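Local coordinates for glutathione transferase (Phanerochaete chrysosporium, PDB 4F0C), which binds oxidized glutathione disulfide and, as a glutathione transferase of the Ure2p type, probably conjugates or reduces substrates with the help of glutathione, at residues Asp164-Ala169 / Thr205-Arg210; Asp22-Glu27 / His89-Ser94; Lys142-Val147 / Asn182-Gly187; Thr103-Phe108 / Ser156-Leu161. All blocks are in the same frame, centred on the assembly; numbering follows the deposited sequence.

Overall arrangement
Contacts 1 to 4 illustrate how the all-helical part of a glutathione transferase is tied together and to its thioredoxin-like part. All four are largely buried, yet their chemistry shifts with place. Contact 3, in the helical domain on the other side of the chain's centre from contact 2, is purely aliphatic. Contacts 1 and 2 touch, sharing the Arg210 to Glu27 salt bridge beside Phe91, and so join helix 198-209 and the loop before helix 168-172 to helix 18-28. Contact 4 packs a tryptophan on a leucine but reaches the subunit interface, where a sulfate is bound; it meets contact 1 through Trp160 and contact 3 through Phe108 and Val147.

Contact 1 (Asp164-Ala169 / Thr205-Arg210); sequences DKLTIA and TALITR
An apolar contact in which one leucine also packs on the face of an arginine, made by Leu166 with Leu207 and Arg210, joins the turn leading into helix 168-172 to the C-terminal end of helix 198-209. Leu166 divides its work between its two methyls. CD1 meets Leu207 CD2 at 3.5 Å, the two side chains crossing obliquely, while CD2 sits over the centre of one face of the Arg210 guanidinium, 3.5 Å from Arg210 CZ. A chi1 of 166° carries the leucine CG away from its own backbone N toward helix 198-209, and the fork at CG sends one methyl to each partner. The arginine comes from the opposite direction, its chain bent at chi3 (61°), and with its face against the methyl its NE is left to make a salt bridge with Glu27. A methionine in place of Arg210 would probably leave Glu27 without its charged mate and Leu166 CD2 without the flat face it rests on. Beside the contact, Thr167 is the N-cap of helix 168-172, its OG1 accepting from Ala169 N at 3.1 Å. Trp160 packs on both leucines, Phe91 touches Leu166 and Arg210, and Val174 of helix 174-184 lies against Leu207, while Ile168 turns to helices 74-85 and 96-126.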
# COMPACT_ATOMS: atom_id res chain seq x y z
N ASP A 164 -21.34 1.69 -6.24
CA ASP A 164 -22.07 2.86 -6.73
C ASP A 164 -22.45 3.81 -5.60
O ASP A 164 -23.52 4.44 -5.62
CB ASP A 164 -23.34 2.44 -7.52
CG ASP A 164 -23.01 1.88 -8.90
OD1 ASP A 164 -21.86 2.04 -9.38
OD2 ASP A 164 -23.92 1.32 -9.53
N LYS A 165 -21.58 3.92 -4.60
CA LYS A 165 -21.79 4.89 -3.54
C LYS A 165 -20.44 5.42 -3.09
O LYS A 165 -19.41 4.75 -3.17
CB LYS A 165 -22.53 4.23 -2.37
CG LYS A 165 -21.76 3.05 -1.76
CD LYS A 165 -22.57 2.28 -0.68
CE LYS A 165 -22.58 3.02 0.66
NZ LYS A 165 -23.37 2.31 1.68
N LEU A 166 -20.44 6.65 -2.59
CA LEU A 166 -19.22 7.23 -2.05
C LEU A 166 -18.73 6.39 -0.87
O LEU A 166 -19.52 6.09 0.03
CB LEU A 166 -19.53 8.66 -1.58
CG LEU A 166 -18.46 9.30 -0.70
CD1 LEU A 166 -17.24 9.59 -1.54
CD2 LEU A 166 -19.03 10.61 -0.08
N THR A 167 -17.45 6.01 -0.87
CA THR A 167 -16.85 5.32 0.30
C THR A 167 -15.44 5.84 0.59
O THR A 167 -14.91 6.70 -0.14
CB THR A 167 -16.71 3.79 0.07
OG1 THR A 167 -15.76 3.54 -0.98
CG2 THR A 167 -18.07 3.15 -0.30
N ILE A 168 -14.81 5.32 1.63
CA ILE A 168 -13.43 5.68 1.92
C ILE A 168 -12.49 5.27 0.77
O ILE A 168 -11.40 5.83 0.68
CB ILE A 168 -12.94 5.10 3.27
CG1 ILE A 168 -13.27 3.58 3.37
CG2 ILE A 168 -13.60 5.88 4.42
CD1 ILE A 168 -12.43 2.85 4.48
N ALA A 169 -12.91 4.35 -0.10
CA ALA A 169 -12.05 4.05 -1.26
C ALA A 169 -11.87 5.32 -2.08
O ALA A 169 -10.75 5.67 -2.42
CB ALA A 169 -12.59 2.92 -2.14
N THR A 205 -13.74 16.43 -8.65
CA THR A 205 -14.42 17.69 -8.36
C THR A 205 -15.60 17.46 -7.44
O THR A 205 -15.88 18.27 -6.55
CB THR A 205 -14.88 18.40 -9.67
OG1 THR A 205 -13.71 18.69 -10.44
CG2 THR A 205 -15.67 19.71 -9.38
N ALA A 206 -16.31 16.35 -7.65
CA ALA A 206 -17.45 16.06 -6.80
C ALA A 206 -16.95 15.86 -5.35
O ALA A 206 -17.58 16.34 -4.40
CB ALA A 206 -18.21 14.83 -7.30
N LEU A 207 -15.79 15.22 -5.19
CA LEU A 207 -15.23 14.96 -3.86
C LEU A 207 -14.81 16.24 -3.15
O LEU A 207 -15.19 16.48 -2.01
CB LEU A 207 -14.05 13.97 -3.95
CG LEU A 207 -14.46 12.52 -4.27
CD1 LEU A 207 -13.34 11.71 -4.90
CD2 LEU A 207 -14.96 11.85 -2.97
N ILE A 208 -14.04 17.09 -3.82
CA ILE A 208 -13.48 18.26 -3.14
C ILE A 208 -14.52 19.36 -2.91
O ILE A 208 -14.27 20.29 -2.15
CB ILE A 208 -12.25 18.85 -3.86
CG1 ILE A 208 -12.64 19.44 -5.22
CG2 ILE A 208 -11.13 17.80 -4.01
CD1 ILE A 208 -11.46 20.11 -5.95
N THR A 209 -15.68 19.25 -3.55
CA THR A 209 -16.74 20.24 -3.30
C THR A 209 -17.68 19.81 -2.17
O THR A 209 -18.50 20.60 -1.72
CB THR A 209 -17.52 20.63 -4.60
OG1 THR A 209 -18.11 19.46 -5.16
CG2 THR A 209 -16.58 21.18 -5.62
N ARG A 210 -17.56 18.57 -1.69
CA ARG A 210 -18.28 18.18 -0.48
C ARG A 210 -17.78 19.05 0.70
O ARG A 210 -16.58 19.21 0.88
CB ARG A 210 -18.02 16.71 -0.14
CG ARG A 210 -18.63 15.70 -1.13
CD ARG A 210 -18.34 14.27 -0.65
NE ARG A 210 -18.92 14.02 0.67
CZ ARG A 210 -20.20 13.72 0.87
NH1 ARG A 210 -21.04 13.66 -0.16
NH2 ARG A 210 -20.65 13.49 2.10

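Contact 2 (Asp22-Glu27 / His89-Ser94); sequences DMLLRE and HKFSVS
Phe91 lies against Glu27 and Leu24 of helix 18-28, an aromatic ring from an irregular loop set on the side of a helix. Its CG stands opposite its own carbonyl carbon, beside the backbone N, which sends the ring out toward the helix with CZ leading. The ring crosses the glutamate side chain at about a right angle, and the glutamate CB stands over its face: a CH-pi contact, 3.9 Å from Glu27 CB to the centroid of the Phe91 ring and 28° off the normal. The glutamate then folds. With its CG opposite the carbonyl carbon and a bend at chi2 (-79°), the chain folds down past the CZ end of the ring, bringing Glu27 OE1 to 3.5 Å from Phe91 CZ. Carboxylate and ring planes are 43° apart, so the two flat groups are not stacked. This folded shape suits the polar end, because Glu27 OE2 makes a salt bridge with Arg210, whose side chain also touches Phe91. Leu24 comes in obliquely, its CD1 4.2 Å from Phe91 CB, the two side chains sliding past each other in opposite directions. A water adds a polar link, donating to Glu27 O and accepting from Lys90 NZ at 3.3 Å. Next to Glu27, Arg26 reaches one turn back to grip Asp22 side-on, with a nearly straight bond of 2.7 Å from Arg26 NE to Asp22 OD1. Leu24 also packs on helix 74-85, and Glu27 on helix 211-227. The contact thus links the thioredoxin-like domain, through helix 18-28, to the loop between helices 74-85 and 96-126.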
# COMPACT_ATOMS: atom_id res chain seq x y z
N ASP A 22 -8.26 13.17 8.42
CA ASP A 22 -8.96 14.41 8.73
C ASP A 22 -10.29 14.52 7.94
O ASP A 22 -11.34 14.84 8.51
CB ASP A 22 -8.02 15.60 8.44
CG ASP A 22 -8.65 16.96 8.77
OD1 ASP A 22 -9.40 17.51 7.93
OD2 ASP A 22 -8.36 17.46 9.87
N MET A 23 -10.24 14.27 6.62
CA MET A 23 -11.46 14.31 5.79
C MET A 23 -12.55 13.38 6.32
O MET A 23 -13.70 13.78 6.47
CB MET A 23 -11.15 13.89 4.35
CG MET A 23 -10.45 14.96 3.55
SD MET A 23 -9.86 14.39 1.94
CE MET A 23 -8.82 15.80 1.51
N LEU A 24 -12.19 12.12 6.59
CA LEU A 24 -13.18 11.15 7.07
C LEU A 24 -13.77 11.54 8.43
O LEU A 24 -14.98 11.41 8.64
CB LEU A 24 -12.61 9.72 7.12
CG LEU A 24 -13.57 8.67 7.74
CD1 LEU A 24 -14.82 8.55 6.85
CD2 LEU A 24 -12.85 7.33 7.79
N LEU A 25 -12.92 12.00 9.34
CA LEU A 25 -13.41 12.40 10.66
C LEU A 25 -14.41 13.56 10.53
O LEU A 25 -15.44 13.57 11.21
CB LEU A 25 -12.25 12.80 11.58
CG LEU A 25 -11.33 11.65 12.02
CD1 LEU A 25 -10.10 12.22 12.71
CD2 LEU A 25 -12.04 10.67 12.95
N ARG A 26 -14.11 14.52 9.65
CA ARG A 26 -15.05 15.64 9.43
C ARG A 26 -16.35 15.15 8.80
O ARG A 26 -17.42 15.61 9.18
CB ARG A 26 -14.42 16.74 8.57
CG ARG A 26 -13.28 17.47 9.25
CD ARG A 26 -12.68 18.64 8.40
NE ARG A 26 -11.39 18.96 8.99
CZ ARG A 26 -11.21 19.79 10.01
NH1 ARG A 26 -12.22 20.49 10.52
NH2 ARG A 26 -9.98 19.94 10.51
N GLU A 27 -16.26 14.26 7.81
CA GLU A 27 -17.45 13.70 7.15
C GLU A 27 -18.39 13.03 8.16
O GLU A 27 -19.61 13.15 8.07
CB GLU A 27 -17.06 12.65 6.08
CG GLU A 27 -16.45 13.24 4.80
CD GLU A 27 -17.48 13.83 3.82
OE1 GLU A 27 -18.61 14.14 4.23
OE2 GLU A 27 -17.15 13.97 2.63
N HIS A 89 -23.15 2.96 7.35
CA HIS A 89 -22.39 2.79 6.09
C HIS A 89 -22.56 4.02 5.18
O HIS A 89 -22.84 3.91 3.97
CB HIS A 89 -22.81 1.49 5.38
CG HIS A 89 -22.68 0.27 6.25
ND1 HIS A 89 -23.77 -0.33 6.85
CD2 HIS A 89 -21.59 -0.43 6.65
CE1 HIS A 89 -23.36 -1.38 7.55
NE2 HIS A 89 -22.04 -1.45 7.46
N LYS A 90 -22.42 5.20 5.78
CA LYS A 90 -22.45 6.44 5.01
C LYS A 90 -21.22 6.59 4.11
O LYS A 90 -21.28 7.28 3.09
CB LYS A 90 -22.53 7.64 5.97
CG LYS A 90 -23.86 7.73 6.74
CD LYS A 90 -23.76 8.80 7.83
CE LYS A 90 -25.10 9.07 8.49
NZ LYS A 90 -24.94 10.22 9.45
N PHE A 91 -20.11 5.94 4.48
CA PHE A 91 -18.85 6.05 3.73
C PHE A 91 -18.18 4.71 3.61
O PHE A 91 -16.95 4.63 3.53
CB PHE A 91 -17.91 7.06 4.43
CG PHE A 91 -18.54 8.41 4.59
CD1 PHE A 91 -18.65 9.26 3.51
CD2 PHE A 91 -19.09 8.80 5.80
CE1 PHE A 91 -19.27 10.50 3.62
CE2 PHE A 91 -19.71 10.04 5.92
CZ PHE A 91 -19.81 10.88 4.83
N SER A 92 -18.98 3.64 3.63
CA SER A 92 -18.42 2.27 3.65
C SER A 92 -19.54 1.31 3.24
O SER A 92 -20.63 1.75 2.83
CB SER A 92 -17.86 1.93 5.05
OG SER A 92 -18.90 1.98 6.03
N VAL A 93 -19.27 0.01 3.31
CA VAL A 93 -20.17 -1.00 2.75
C VAL A 93 -20.45 -2.13 3.72
O VAL A 93 -19.68 -2.34 4.66
CB VAL A 93 -19.62 -1.57 1.40
CG1 VAL A 93 -19.67 -0.49 0.31
CG2 VAL A 93 -18.18 -2.08 1.54
N SER A 94 -21.52 -2.88 3.48
CA SER A 94 -21.91 -3.93 4.44
C SER A 94 -21.57 -5.37 4.00
O SER A 94 -21.16 -6.19 4.83
CB SER A 94 -23.39 -3.80 4.81
OG SER A 94 -24.16 -3.84 3.65
O HOH W 1 -22.06 11.68 8.93

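Contact 3 (Lys142-Val147 / Asn182-Gly187); sequences KEILRV and NLLVKG
Ile144 reaches out from helix 134-155 to Leu184 and Val185 at the end of helix 174-184. CB is already within van der Waals range of the valine, 4.1 Å from Val185 CG1. From there CG2, which stands opposite the backbone N, lies 3.9 Å from the same Val185 CG1 and slightly farther from Val185 CG2. The other branch runs through CG1, opposite the carbonyl carbon (chi1 -70°), and continues extended (chi2 169°) to CD1. This methyl makes the side chain's closest approach: it meets Leu184 CB at 3.6 Å and Leu184 CD1 at 3.9 Å, and touches Val185 CG1 as well. The isoleucine crosses the leucine at about a right angle but slides past the valine in the opposite direction. Aliphatic packing of a helix on the end of another and the turn after it belongs to the all-helical C-terminal domain of the glutathione transferase fold; here Val185 is the first residue to leave helical angles. With an alanine in place of Ile144, a gap would probably open beside Leu184, and Val185 would lose the CG2 methyl packed on it. Leu145 adds a lighter touch, its CD2 4.3 Å from Val185 CG1. Phe117 and Ala120 of helix 96-126 also pack on Ile144. On the same helix Arg146 holds Glu143 side-on through NE and NH2, and that NH2 also bonds Asn55 of the second subunit.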
# COMPACT_ATOMS: atom_id res chain seq x y z
N LYS A 142 5.20 10.56 -15.10
CA LYS A 142 4.57 9.63 -16.05
C LYS A 142 3.70 8.59 -15.32
O LYS A 142 2.62 8.23 -15.81
CB LYS A 142 5.64 8.94 -16.90
CG LYS A 142 6.18 9.83 -18.02
CD LYS A 142 7.44 9.22 -18.66
CE LYS A 142 7.82 9.96 -19.94
NZ LYS A 142 9.19 9.60 -20.36
N GLU A 143 4.16 8.13 -14.16
CA GLU A 143 3.37 7.17 -13.36
C GLU A 143 2.10 7.82 -12.82
O GLU A 143 1.04 7.19 -12.75
CB GLU A 143 4.20 6.57 -12.19
CG GLU A 143 3.45 5.49 -11.39
CD GLU A 143 3.13 4.20 -12.20
OE1 GLU A 143 3.56 4.10 -13.37
OE2 GLU A 143 2.45 3.30 -11.67
N ILE A 144 2.18 9.08 -12.43
CA ILE A 144 0.96 9.80 -12.07
C ILE A 144 -0.07 9.76 -13.21
O ILE A 144 -1.23 9.47 -12.98
CB ILE A 144 1.27 11.29 -11.69
CG1 ILE A 144 2.02 11.30 -10.35
CG2 ILE A 144 -0.00 12.11 -11.69
CD1 ILE A 144 2.63 12.69 -9.97
N LEU A 145 0.36 10.09 -14.43
CA LEU A 145 -0.55 10.08 -15.59
C LEU A 145 -1.08 8.67 -15.83
O LEU A 145 -2.24 8.50 -16.27
CB LEU A 145 0.14 10.61 -16.84
CG LEU A 145 0.72 12.03 -16.77
CD1 LEU A 145 1.24 12.48 -18.14
CD2 LEU A 145 -0.38 12.97 -16.26
N ARG A 146 -0.24 7.67 -15.59
CA ARG A 146 -0.68 6.29 -15.80
C ARG A 146 -1.81 5.95 -14.82
O ARG A 146 -2.84 5.35 -15.20
CB ARG A 146 0.47 5.27 -15.66
CG ARG A 146 0.09 3.86 -16.21
CD ARG A 146 1.04 2.75 -15.68
NE ARG A 146 0.93 2.59 -14.24
CZ ARG A 146 -0.01 1.86 -13.63
NH1 ARG A 146 -0.95 1.21 -14.34
NH2 ARG A 146 -0.02 1.79 -12.31
N VAL A 147 -1.62 6.32 -13.56
CA VAL A 147 -2.63 6.09 -12.54
C VAL A 147 -3.92 6.86 -12.88
O VAL A 147 -5.01 6.31 -12.74
CB VAL A 147 -2.11 6.44 -11.13
CG1 VAL A 147 -3.27 6.51 -10.07
CG2 VAL A 147 -0.99 5.42 -10.72
N ASN A 182 -2.37 20.13 -8.76
CA ASN A 182 -1.91 21.49 -8.44
C ASN A 182 -0.40 21.69 -8.36
O ASN A 182 0.10 22.82 -8.30
CB ASN A 182 -2.56 21.95 -7.13
CG ASN A 182 -4.05 22.15 -7.27
OD1 ASN A 182 -4.50 22.85 -8.17
ND2 ASN A 182 -4.82 21.53 -6.39
N LEU A 183 0.35 20.59 -8.34
CA LEU A 183 1.78 20.72 -8.16
C LEU A 183 2.55 19.75 -9.05
O LEU A 183 3.27 20.17 -9.95
CB LEU A 183 2.16 20.54 -6.70
CG LEU A 183 3.66 20.60 -6.41
CD1 LEU A 183 4.19 22.02 -6.66
CD2 LEU A 183 3.97 20.14 -4.99
N LEU A 184 2.34 18.45 -8.83
CA LEU A 184 3.23 17.42 -9.37
C LEU A 184 3.23 17.32 -10.90
O LEU A 184 4.28 17.08 -11.49
CB LEU A 184 2.94 16.05 -8.74
CG LEU A 184 2.86 16.07 -7.20
CD1 LEU A 184 2.44 14.73 -6.70
CD2 LEU A 184 4.20 16.48 -6.61
N VAL A 185 2.08 17.48 -11.54
CA VAL A 185 2.03 17.47 -13.00
C VAL A 185 1.44 18.74 -13.57
O VAL A 185 1.17 18.81 -14.75
CB VAL A 185 1.30 16.22 -13.58
CG1 VAL A 185 2.13 14.95 -13.32
CG2 VAL A 185 -0.13 16.07 -12.99
N LYS A 186 1.28 19.77 -12.73
CA LYS A 186 0.84 21.07 -13.25
C LYS A 186 1.94 21.59 -14.17
O LYS A 186 3.10 21.69 -13.76
CB LYS A 186 0.59 22.06 -12.11
CG LYS A 186 0.17 23.45 -12.61
CD LYS A 186 -0.22 24.34 -11.46
CE LYS A 186 -0.57 25.74 -11.99
NZ LYS A 186 -0.78 26.68 -10.86
N GLY A 187 1.58 21.90 -15.41
CA GLY A 187 2.52 22.36 -16.40
C GLY A 187 3.39 21.27 -17.00
O GLY A 187 4.36 21.58 -17.68

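Contact 4 (Thr103-Phe108 / Ser156-Leu161); sequences TQWLFF and SQRQWL. With SO4 (sulfate ion), chain C.
A sulfate ion, probably from the crystallisation liquor, bridges Trp105 and Arg158 and is the striking feature here. Its O3 lies in the plane of the indole at the ring edge and takes a nearly straight bond from Trp105 NE1 (2.8 Å, 168°), while Arg158 NH1 donates to the same oxygen. Arg158 NH2 reaches O4 at 2.7 Å, and Gln104 NE2 holds O1 at 2.9 Å. The arginine is itself steadied by a bond from NH1 to Leu161 O, in the carbonyl plane, and its chain bends at chi3 (74°) to present the guanidinium edge to the anion. Ring and guanidinium planes stand 78° apart, so the two groups share the sulfate without stacking. The indole meets the loop through its face: Leu161 CD2 lies 3.8 Å from the centroid of the six-membered ring of Trp105, a CH-pi contact almost on the normal. Trp72 of the second subunit also bonds the sulfate through NE1 and sets its ring edge-to-face with Trp105, which places the site at the dimer interface. Within the chain, Leu151 and Val154 of helix 134-155 and Ala169 of helix 168-172 pack on Trp105, while Trp203 of helix 198-209 touches Leu161.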
# COMPACT_ATOMS: atom_id res chain seq x y z
N THR A 103 -11.59 -2.70 -0.10
CA THR A 103 -10.23 -2.93 0.39
C THR A 103 -9.20 -3.01 -0.74
O THR A 103 -8.09 -2.46 -0.64
CB THR A 103 -10.19 -4.17 1.30
OG1 THR A 103 -10.94 -3.86 2.47
CG2 THR A 103 -8.77 -4.53 1.75
N GLN A 104 -9.56 -3.69 -1.82
CA GLN A 104 -8.71 -3.73 -3.01
C GLN A 104 -8.36 -2.32 -3.50
O GLN A 104 -7.21 -2.01 -3.76
CB GLN A 104 -9.46 -4.47 -4.11
CG GLN A 104 -8.79 -4.46 -5.51
CD GLN A 104 -9.77 -4.89 -6.56
OE1 GLN A 104 -9.87 -6.08 -6.88
NE2 GLN A 104 -10.57 -3.91 -7.09
N TRP A 105 -9.38 -1.46 -3.65
CA TRP A 105 -9.13 -0.09 -4.10
C TRP A 105 -8.28 0.69 -3.09
O TRP A 105 -7.45 1.49 -3.50
CB TRP A 105 -10.44 0.63 -4.42
CG TRP A 105 -10.96 0.17 -5.78
CD1 TRP A 105 -11.93 -0.75 -6.02
CD2 TRP A 105 -10.45 0.58 -7.06
NE1 TRP A 105 -12.10 -0.92 -7.38
CE2 TRP A 105 -11.19 -0.12 -8.04
CE3 TRP A 105 -9.46 1.50 -7.46
CZ2 TRP A 105 -10.97 0.07 -9.42
CZ3 TRP A 105 -9.22 1.68 -8.84
CH2 TRP A 105 -9.97 0.94 -9.80
N LEU A 106 -8.48 0.45 -1.80
CA LEU A 106 -7.61 1.08 -0.78
C LEU A 106 -6.15 0.63 -0.94
O LEU A 106 -5.22 1.44 -0.84
CB LEU A 106 -8.11 0.80 0.65
CG LEU A 106 -9.42 1.52 0.99
CD1 LEU A 106 -10.07 0.91 2.26
CD2 LEU A 106 -9.11 3.00 1.20
N PHE A 107 -5.95 -0.66 -1.18
CA PHE A 107 -4.59 -1.15 -1.41
C PHE A 107 -4.00 -0.54 -2.66
O PHE A 107 -2.79 -0.26 -2.70
CB PHE A 107 -4.51 -2.69 -1.44
CG PHE A 107 -4.31 -3.29 -0.05
CD1 PHE A 107 -3.03 -3.31 0.54
CD2 PHE A 107 -5.40 -3.75 0.68
CE1 PHE A 107 -2.86 -3.82 1.85
CE2 PHE A 107 -5.23 -4.28 1.97
CZ PHE A 107 -3.97 -4.30 2.57
N PHE A 108 -4.83 -0.34 -3.68
CA PHE A 108 -4.33 0.33 -4.89
C PHE A 108 -3.91 1.77 -4.57
O PHE A 108 -2.84 2.24 -5.00
CB PHE A 108 -5.34 0.27 -6.05
CG PHE A 108 -4.89 1.05 -7.28
CD1 PHE A 108 -3.64 0.86 -7.81
CD2 PHE A 108 -5.73 1.99 -7.87
CE1 PHE A 108 -3.19 1.60 -8.96
CE2 PHE A 108 -5.31 2.72 -9.01
CZ PHE A 108 -4.04 2.52 -9.55
N SER A 156 -15.16 6.36 -16.07
CA SER A 156 -16.02 6.73 -17.21
C SER A 156 -17.26 5.84 -17.24
O SER A 156 -18.17 6.09 -17.99
CB SER A 156 -15.26 6.60 -18.54
OG SER A 156 -14.77 5.26 -18.67
N GLN A 157 -17.28 4.79 -16.43
CA GLN A 157 -18.38 3.84 -16.46
C GLN A 157 -18.93 3.55 -15.07
O GLN A 157 -19.80 2.71 -14.93
CB GLN A 157 -17.91 2.53 -17.09
CG GLN A 157 -17.50 2.72 -18.54
CD GLN A 157 -17.40 1.42 -19.28
OE1 GLN A 157 -16.92 0.42 -18.75
NE2 GLN A 157 -17.87 1.42 -20.52
N ARG A 158 -18.42 4.22 -14.05
CA ARG A 158 -19.03 4.10 -12.72
C ARG A 158 -18.90 5.44 -12.02
O ARG A 158 -17.94 6.16 -12.27
CB ARG A 158 -18.35 3.00 -11.86
CG ARG A 158 -16.89 3.27 -11.51
CD ARG A 158 -16.26 2.07 -10.73
NE ARG A 158 -16.00 0.91 -11.62
CZ ARG A 158 -15.26 -0.15 -11.26
NH1 ARG A 158 -14.73 -0.19 -10.03
NH2 ARG A 158 -15.03 -1.15 -12.12
N GLN A 159 -19.88 5.76 -11.18
CA GLN A 159 -19.88 7.06 -10.50
C GLN A 159 -18.82 7.12 -9.40
O GLN A 159 -18.17 8.15 -9.21
CB GLN A 159 -21.27 7.34 -9.89
CG GLN A 159 -21.33 8.72 -9.27
CD GLN A 159 -22.72 9.11 -8.85
OE1 GLN A 159 -23.66 8.29 -8.87
NE2 GLN A 159 -22.87 10.38 -8.48
N TRP A 160 -18.68 6.01 -8.68
CA TRP A 160 -17.79 5.89 -7.51
C TRP A 160 -17.08 4.54 -7.64
O TRP A 160 -17.56 3.66 -8.35
CB TRP A 160 -18.63 5.86 -6.21
CG TRP A 160 -19.50 7.06 -6.00
CD1 TRP A 160 -20.86 7.12 -6.01
CD2 TRP A 160 -19.05 8.39 -5.71
NE1 TRP A 160 -21.29 8.41 -5.76
CE2 TRP A 160 -20.20 9.21 -5.57
CE3 TRP A 160 -17.78 8.97 -5.55
CZ2 TRP A 160 -20.12 10.57 -5.30
CZ3 TRP A 160 -17.71 10.34 -5.29
CH2 TRP A 160 -18.87 11.11 -5.14
N LEU A 161 -15.98 4.34 -6.92
CA LEU A 161 -15.19 3.12 -7.15
C LEU A 161 -15.91 1.82 -6.78
O LEU A 161 -15.77 0.83 -7.48
CB LEU A 161 -13.85 3.18 -6.39
CG LEU A 161 -12.93 4.24 -7.00
CD1 LEU A 161 -11.70 4.47 -6.09
CD2 LEU A 161 -12.48 3.84 -8.41
S SO4 C . -13.24 -3.61 -9.86
O1 SO4 C . -11.82 -3.93 -9.68
O2 SO4 C . -14.07 -4.75 -9.54
O3 SO4 C . -13.76 -2.60 -8.91
O4 SO4 C . -13.39 -3.14 -11.21